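Local coordinates for protein Orf11 (Staphylococcus phage P68, PDB 6O43) that is a putative phage lysin that probably degrades the peptidoglycan cell wall of its staphylococcal host, at residues I47-K52 against G87-D92; T62-Y67 against G78-T83. One frame throughout, in Å; residues are numbered along the deposited sequence.

Contact 1 (I47-K52 against G87-D92); sequences IRQVLK and GDYLTD. With I3C (5-amino-2,4,6-triiodobenzene-1,3-dicarboxylic acid), chain B.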
loop_
_atom_site.group_PDB
_atom_site.type_symbol
_atom_site.label_atom_id
_atom_site.label_comp_id
_atom_site.label_asym_id
_atom_site.label_seq_id
_atom_site.Cartn_x
_atom_site.Cartn_y
_atom_site.Cartn_z
ATOM N N ILE A 47 -17.505 7.108 -7.026
ATOM C CA ILE A 47 -16.130 7.228 -6.545
ATOM C C ILE A 47 -16.106 7.906 -5.180
ATOM O O ILE A 47 -15.446 7.440 -4.245
ATOM C CB ILE A 47 -15.268 7.985 -7.572
ATOM C CG1 ILE A 47 -15.162 7.189 -8.875
ATOM C CG2 ILE A 47 -13.892 8.273 -7.003
ATOM C CD1 ILE A 47 -14.425 7.926 -9.982
ATOM N N ARG A 48 -16.841 9.015 -5.044
ATOM C CA ARG A 48 -16.947 9.682 -3.749
ATOM C C ARG A 48 -17.533 8.764 -2.693
ATOM O O ARG A 48 -17.078 8.756 -1.546
ATOM C CB ARG A 48 -17.810 10.934 -3.865
ATOM C CG ARG A 48 -17.137 12.072 -4.557
ATOM C CD ARG A 48 -18.109 13.216 -4.803
ATOM N NE ARG A 48 -17.530 14.155 -5.750
ATOM C CZ ARG A 48 -16.586 15.032 -5.436
ATOM N NH1 ARG A 48 -16.128 15.095 -4.192
ATOM N NH2 ARG A 48 -16.101 15.840 -6.366
ATOM N N GLN A 49 -18.580 8.021 -3.050
ATOM C CA GLN A 49 -19.173 7.066 -2.125
ATOM C C GLN A 49 -18.120 6.098 -1.595
ATOM O O GLN A 49 -18.051 5.828 -0.390
ATOM C CB GLN A 49 -20.304 6.317 -2.828
ATOM C CG GLN A 49 -21.137 5.434 -1.929
ATOM C CD GLN A 49 -22.020 4.491 -2.718
ATOM O OE1 GLN A 49 -21.724 4.165 -3.870
ATOM N NE2 GLN A 49 -23.112 4.049 -2.107
ATOM N N VAL A 50 -17.274 5.583 -2.488
ATOM C CA VAL A 50 -16.243 4.629 -2.089
ATOM C C VAL A 50 -15.215 5.297 -1.184
ATOM O O VAL A 50 -14.905 4.799 -0.096
ATOM C CB VAL A 50 -15.581 4.014 -3.334
ATOM C CG1 VAL A 50 -14.302 3.292 -2.950
ATOM C CG2 VAL A 50 -16.553 3.075 -4.034
ATOM N N LEU A 51 -14.676 6.437 -1.616
ATOM C CA LEU A 51 -13.635 7.102 -0.838
ATOM C C LEU A 51 -14.148 7.518 0.536
ATOM O O LEU A 51 -13.463 7.331 1.546
ATOM C CB LEU A 51 -13.100 8.307 -1.611
ATOM C CG LEU A 51 -12.419 7.918 -2.923
ATOM C CD1 LEU A 51 -11.878 9.143 -3.646
ATOM C CD2 LEU A 51 -11.311 6.905 -2.651
ATOM N N LYS A 52 -15.349 8.098 0.593
ATOM C CA LYS A 52 -15.936 8.439 1.887
ATOM C C LYS A 52 -16.063 7.206 2.777
ATOM O O LYS A 52 -15.826 7.277 3.988
ATOM C CB LYS A 52 -17.303 9.094 1.688
ATOM C CG LYS A 52 -17.266 10.493 1.095
ATOM C CD LYS A 52 -18.671 11.076 1.018
ATOM C CE LYS A 52 -19.405 10.897 2.342
ATOM N NZ LYS A 52 -20.732 11.583 2.353
ATOM N N GLY A 87 -19.202 -9.256 -3.199
ATOM C CA GLY A 87 -20.296 -9.327 -4.155
ATOM C C GLY A 87 -20.647 -8.028 -4.849
ATOM O O GLY A 87 -21.279 -8.062 -5.910
ATOM N N ASP A 88 -20.272 -6.887 -4.275
ATOM C CA ASP A 88 -20.558 -5.600 -4.895
ATOM C C ASP A 88 -19.456 -4.621 -4.515
ATOM O O ASP A 88 -18.709 -4.839 -3.556
ATOM C CB ASP A 88 -21.941 -5.069 -4.490
ATOM C CG ASP A 88 -22.016 -4.684 -3.025
ATOM O OD1 ASP A 88 -21.660 -3.532 -2.695
ATOM O OD2 ASP A 88 -22.428 -5.533 -2.203
ATOM N N TYR A 89 -19.356 -3.533 -5.283
ATOM C CA TYR A 89 -18.200 -2.653 -5.146
ATOM C C TYR A 89 -18.154 -1.972 -3.783
ATOM O O TYR A 89 -17.063 -1.761 -3.240
ATOM C CB TYR A 89 -18.181 -1.612 -6.269
ATOM C CG TYR A 89 -19.207 -0.504 -6.143
ATOM C CD1 TYR A 89 -18.965 0.611 -5.346
ATOM C CD2 TYR A 89 -20.404 -0.560 -6.839
ATOM C CE1 TYR A 89 -19.896 1.627 -5.232
ATOM C CE2 TYR A 89 -21.339 0.451 -6.732
ATOM C CZ TYR A 89 -21.079 1.544 -5.928
ATOM O OH TYR A 89 -22.010 2.555 -5.822
ATOM N N LEU A 90 -19.309 -1.616 -3.215
ATOM C CA LEU A 90 -19.302 -0.937 -1.924
ATOM C C LEU A 90 -18.990 -1.909 -0.793
ATOM O O LEU A 90 -18.165 -1.613 0.077
ATOM C CB LEU A 90 -20.639 -0.236 -1.674
ATOM C CG LEU A 90 -20.646 0.688 -0.456
ATOM C CD1 LEU A 90 -19.529 1.717 -0.571
ATOM C CD2 LEU A 90 -21.996 1.376 -0.296
ATOM N N THR A 91 -19.649 -3.069 -0.786
ATOM C CA THR A 91 -19.304 -4.110 0.176
ATOM C C THR A 91 -17.824 -4.464 0.100
ATOM O O THR A 91 -17.184 -4.731 1.126
ATOM C CB THR A 91 -20.160 -5.355 -0.069
ATOM O OG1 THR A 91 -21.545 -5.039 0.134
ATOM C CG2 THR A 91 -19.746 -6.481 0.872
ATOM N N ASP A 92 -17.258 -4.466 -1.108
ATOM C CA ASP A 92 -15.858 -4.843 -1.259
ATOM C C ASP A 92 -14.931 -3.766 -0.706
ATOM O O ASP A 92 -13.930 -4.079 -0.049
ATOM C CB ASP A 92 -15.541 -5.121 -2.729
ATOM C CG ASP A 92 -14.218 -5.840 -2.912
ATOM O OD1 ASP A 92 -14.177 -7.070 -2.695
ATOM O OD2 ASP A 92 -13.214 -5.185 -3.256
HETATM I I3 I3C B . -18.050 -7.198 -7.303
HETATM I I2 I3C B . -19.732 -3.129 -11.413
HETATM I I1 I3C B . -20.490 -9.044 -12.541
HETATM O O8 I3C B . -20.179 -9.859 -9.141
HETATM O O9 I3C B . -18.081 -9.851 -9.737
HETATM C C10 I3C B . -20.567 -5.783 -13.022
HETATM N N13 I3C B . -18.559 -4.402 -8.696
HETATM C C1 I3C B . -19.309 -7.790 -10.040
HETATM C C6 I3C B . -18.885 -6.775 -9.196
HETATM C C5 I3C B . -19.005 -5.456 -9.585
HETATM C C4 I3C B . -19.547 -5.144 -10.818
HETATM C C3 I3C B . -19.972 -6.152 -11.665
HETATM C C2 I3C B . -19.853 -7.478 -11.277
HETATM C C7 I3C B . -19.180 -9.252 -9.613
HETATM O O11 I3C B . -19.820 -5.700 -14.033
HETATM O O12 I3C B . -21.801 -5.556 -13.128
#

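Contact 2 (T62-Y67 against G78-T83); sequences TLFAVY and GWLNHT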
loop_
_atom_site.group_PDB
_atom_site.type_symbol
_atom_site.label_atom_id
_atom_site.label_comp_id
_atom_site.label_asym_id
_atom_site.label_seq_id
_atom_site.Cartn_x
_atom_site.Cartn_y
_atom_site.Cartn_z
ATOM N N THR A 62 -6.556 8.900 0.117
ATOM C CA THR A 62 -5.368 9.043 -0.717
ATOM C C THR A 62 -4.658 7.704 -0.898
ATOM O O THR A 62 -4.299 7.325 -2.019
ATOM C CB THR A 62 -4.422 10.079 -0.105
ATOM O OG1 THR A 62 -5.123 11.317 0.092
ATOM C CG2 THR A 62 -3.226 10.310 -1.015
ATOM N N LEU A 63 -4.445 6.973 0.198
ATOM C CA LEU A 63 -3.784 5.672 0.101
ATOM C C LEU A 63 -4.599 4.711 -0.755
ATOM O O LEU A 63 -4.067 4.058 -1.659
ATOM C CB LEU A 63 -3.555 5.081 1.493
ATOM C CG LEU A 63 -3.037 3.637 1.498
ATOM C CD1 LEU A 63 -1.650 3.563 0.869
ATOM C CD2 LEU A 63 -3.034 3.064 2.911
ATOM N N PHE A 64 -5.901 4.620 -0.482
ATOM C CA PHE A 64 -6.777 3.738 -1.246
ATOM C C PHE A 64 -6.679 4.033 -2.739
ATOM O O PHE A 64 -6.445 3.131 -3.553
ATOM C CB PHE A 64 -8.213 3.904 -0.740
ATOM C CG PHE A 64 -9.160 2.828 -1.191
ATOM C CD1 PHE A 64 -9.254 1.637 -0.483
ATOM C CD2 PHE A 64 -9.978 3.019 -2.298
ATOM C CE1 PHE A 64 -10.123 0.643 -0.879
ATOM C CE2 PHE A 64 -10.858 2.028 -2.703
ATOM C CZ PHE A 64 -10.929 0.834 -1.989
ATOM N N ALA A 65 -6.831 5.306 -3.112
ATOM C CA ALA A 65 -6.804 5.685 -4.522
ATOM C C ALA A 65 -5.437 5.425 -5.144
ATOM O O ALA A 65 -5.339 4.900 -6.259
ATOM C CB ALA A 65 -7.187 7.157 -4.676
ATOM N N VAL A 66 -4.365 5.806 -4.443
ATOM C CA VAL A 66 -3.023 5.645 -4.997
ATOM C C VAL A 66 -2.697 4.170 -5.213
ATOM O O VAL A 66 -2.064 3.801 -6.210
ATOM C CB VAL A 66 -1.984 6.328 -4.090
ATOM C CG1 VAL A 66 -0.621 5.682 -4.269
ATOM C CG2 VAL A 66 -1.914 7.814 -4.400
ATOM N N TYR A 67 -3.118 3.306 -4.288
ATOM C CA TYR A 67 -2.859 1.879 -4.463
ATOM C C TYR A 67 -3.731 1.285 -5.563
ATOM O O TYR A 67 -3.266 0.449 -6.346
ATOM C CB TYR A 67 -3.066 1.134 -3.145
ATOM C CG TYR A 67 -1.780 0.908 -2.387
ATOM C CD1 TYR A 67 -0.677 1.725 -2.600
ATOM C CD2 TYR A 67 -1.656 -0.138 -1.481
ATOM C CE1 TYR A 67 0.506 1.521 -1.919
ATOM C CE2 TYR A 67 -0.473 -0.354 -0.796
ATOM C CZ TYR A 67 0.607 0.478 -1.019
ATOM O OH TYR A 67 1.789 0.271 -0.340
ATOM N N GLY A 78 -10.720 -8.033 -5.633
ATOM C CA GLY A 78 -11.393 -6.805 -5.271
ATOM C C GLY A 78 -10.446 -5.623 -5.247
ATOM O O GLY A 78 -9.358 -5.646 -5.829
ATOM N N TRP A 79 -10.874 -4.571 -4.549
ATOM C CA TRP A 79 -10.099 -3.337 -4.495
ATOM C C TRP A 79 -8.668 -3.602 -4.041
ATOM O O TRP A 79 -8.417 -4.423 -3.153
ATOM C CB TRP A 79 -10.771 -2.332 -3.552
ATOM C CG TRP A 79 -12.078 -1.773 -4.060
ATOM C CD1 TRP A 79 -13.334 -2.190 -3.720
ATOM C CD2 TRP A 79 -12.254 -0.687 -4.985
ATOM N NE1 TRP A 79 -14.277 -1.439 -4.379
ATOM C CE2 TRP A 79 -13.641 -0.513 -5.163
ATOM C CE3 TRP A 79 -11.374 0.149 -5.680
ATOM C CZ2 TRP A 79 -14.170 0.464 -6.005
ATOM C CZ3 TRP A 79 -11.898 1.115 -6.517
ATOM C CH2 TRP A 79 -13.287 1.266 -6.673
ATOM N N LEU A 80 -7.725 -2.894 -4.663
ATOM C CA LEU A 80 -6.299 -2.949 -4.346
ATOM C C LEU A 80 -5.667 -4.291 -4.691
ATOM O O LEU A 80 -4.503 -4.526 -4.346
ATOM C CB LEU A 80 -6.035 -2.627 -2.869
ATOM C CG LEU A 80 -6.891 -1.516 -2.237
ATOM C CD1 LEU A 80 -6.424 -1.231 -0.818
ATOM C CD2 LEU A 80 -6.886 -0.245 -3.081
ATOM N N ASN A 81 -6.391 -5.175 -5.381
ATOM C CA ASN A 81 -5.918 -6.528 -5.669
ATOM C C ASN A 81 -5.607 -7.292 -4.386
ATOM O O ASN A 81 -4.708 -8.137 -4.349
ATOM C CB ASN A 81 -4.698 -6.510 -6.596
ATOM C CG ASN A 81 -5.064 -6.178 -8.031
ATOM O OD1 ASN A 81 -6.195 -6.393 -8.456
ATOM N ND2 ASN A 81 -4.102 -5.656 -8.783
ATOM N N HIS A 82 -6.370 -7.009 -3.331
ATOM C CA HIS A 82 -6.064 -7.550 -2.011
ATOM C C HIS A 82 -6.411 -9.032 -1.909
ATOM O O HIS A 82 -5.595 -9.835 -1.443
ATOM C CB HIS A 82 -6.809 -6.751 -0.940
ATOM C CG HIS A 82 -6.205 -6.865 0.422
ATOM N ND1 HIS A 82 -5.323 -5.931 0.922
ATOM C CD2 HIS A 82 -6.345 -7.806 1.385
ATOM C CE1 HIS A 82 -4.951 -6.288 2.139
ATOM N NE2 HIS A 82 -5.557 -7.423 2.443
ATOM N N THR A 83 -7.612 -9.412 -2.331
ATOM C CA THR A 83 -8.049 -10.802 -2.243
ATOM C C THR A 83 -9.234 -10.987 -3.183
ATOM O O THR A 83 -9.499 -10.141 -4.044
ATOM C CB THR A 83 -8.406 -11.176 -0.799
ATOM O OG1 THR A 83 -8.630 -12.589 -0.713
ATOM C CG2 THR A 83 -9.671 -10.448 -0.359
#

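Contact 1 (I47-K52 against G87-D92)
Gln-49 and Tyr-89 join two helices beside the bound I3C, a triiodinated phasing compound whose pocket includes Gly-87, Asp-88 and Tyr-89. The Tyr-89 hydroxyl donates a short hydrogen bond to the side-chain amide of Gln-49, with OH 2.5 Å from OE1. The donor lies in the carbonyl plane of the amide, at a C=O...donor angle of 149°. OE1 also lies at the edge of the tyrosine ring, in its plane. The amide and ring planes are turned 65° apart. Gln-49 reaches this point as an extended chain, with CG anti to the backbone N (chi1 -172°). The amide nitrogen, NE2, packs against a methyl group, 3.4 Å from Leu-90 CD2. Val-50 approaches the ring edge with one branch, and its CG2 is 3.7 Å from Tyr-89 CD1. The contact thus has one polar bond, accompanied by an amide-methyl contact on Leu-90 and an apolar one from Val-50.

Asp-88 is the N-cap of helix 89-104. Its OD1 accepts from Thr-91 N at 2.8 Å, met from above the carboxylate plane. OD2 takes the Thr-91 hydroxyl on its syn side, so both carboxylate oxygens hold the first turn. The ligand lies next to this turn, with I3C N13 3.6 Å from Tyr-89 N. Trp-39 and Leu-40 from a loop also touch the Tyr-89 side chain. The contact joins helix 44-57 to the start of helix 89-104, and Val-50 continues it towards Phe-64 of helix 61-71.

Contact 2 (T62-Y67 against G78-T83)
Phe-64 meets both Trp-79 and Leu-80, and with Leu-80 it buries the largest share of this contact. Its CG is anti to the backbone N (chi1 -166°), which swings the ring off helix 61-71 towards the loop at 78-83. The far end of the ring reaches the indole. Phe-64 CZ is 3.5 Å from Trp-79 CG and equally close to the tryptophan CB. Phe-64 CE2 lies 3.6 Å from Trp-79 CE3, so the phenyl spans the junction of the two indole rings. The planes of the phenyl and the five-membered ring are 45° apart, and their centroids are separated by 5.2 Å.

Leu-80 comes over a face of the phenylalanine. Its CD2 forms a CH-pi contact, 4.1 Å from the centroid of the Phe-64 ring. The same methyl packs 3.4 Å from Phe-64 O, so it fills the corner between the ring and its backbone. The loop makes this possible through a type II beta turn. Asn-81 N bonds to Gly-78 O at 3.0 Å, with Trp-79 and Leu-80 at the two central positions. Leu-80 has the positive phi (67°) of the third turn residue. Both central side chains set out from CA towards the helix. The Leu-80 amide is bonded to OE1 of Glu-68, at the next position of helix 61-71.

Tyr-67 takes a smaller share. Its CB points towards the loop and lies 4.1 Å from Leu-80 CD2. The ring then leads away, at an unusual chi1 of -97°, and Leu-63 CD1 sits over its centre. Trp-79 NE1 is hydrogen-bonded to Tyr-89 O, which fixes the polar edge of the indole. Trp-39 meets this indole edge-to-face, and Ala-93 of helix 89-104 also touches it.

From the N terminus, the chain enters contact 1 on helix 44-57 and contact 2 on helix 61-71. It then turns back through the loop at 78-83, closing contact 2 over a short span. Contact 1 closes only later, at the start of helix 89-104. Contact 2 therefore falls wholly within the larger loop, and the two do not cross. Their centres are 11 Å apart, and they touch directly. The Asp-92 carboxylate probably accepts a hydrogen bond from Trp-79 N. Together they connect helices 44-57, 61-71 and 89-104 and the loop between the last two, with the I3C site at the outer end.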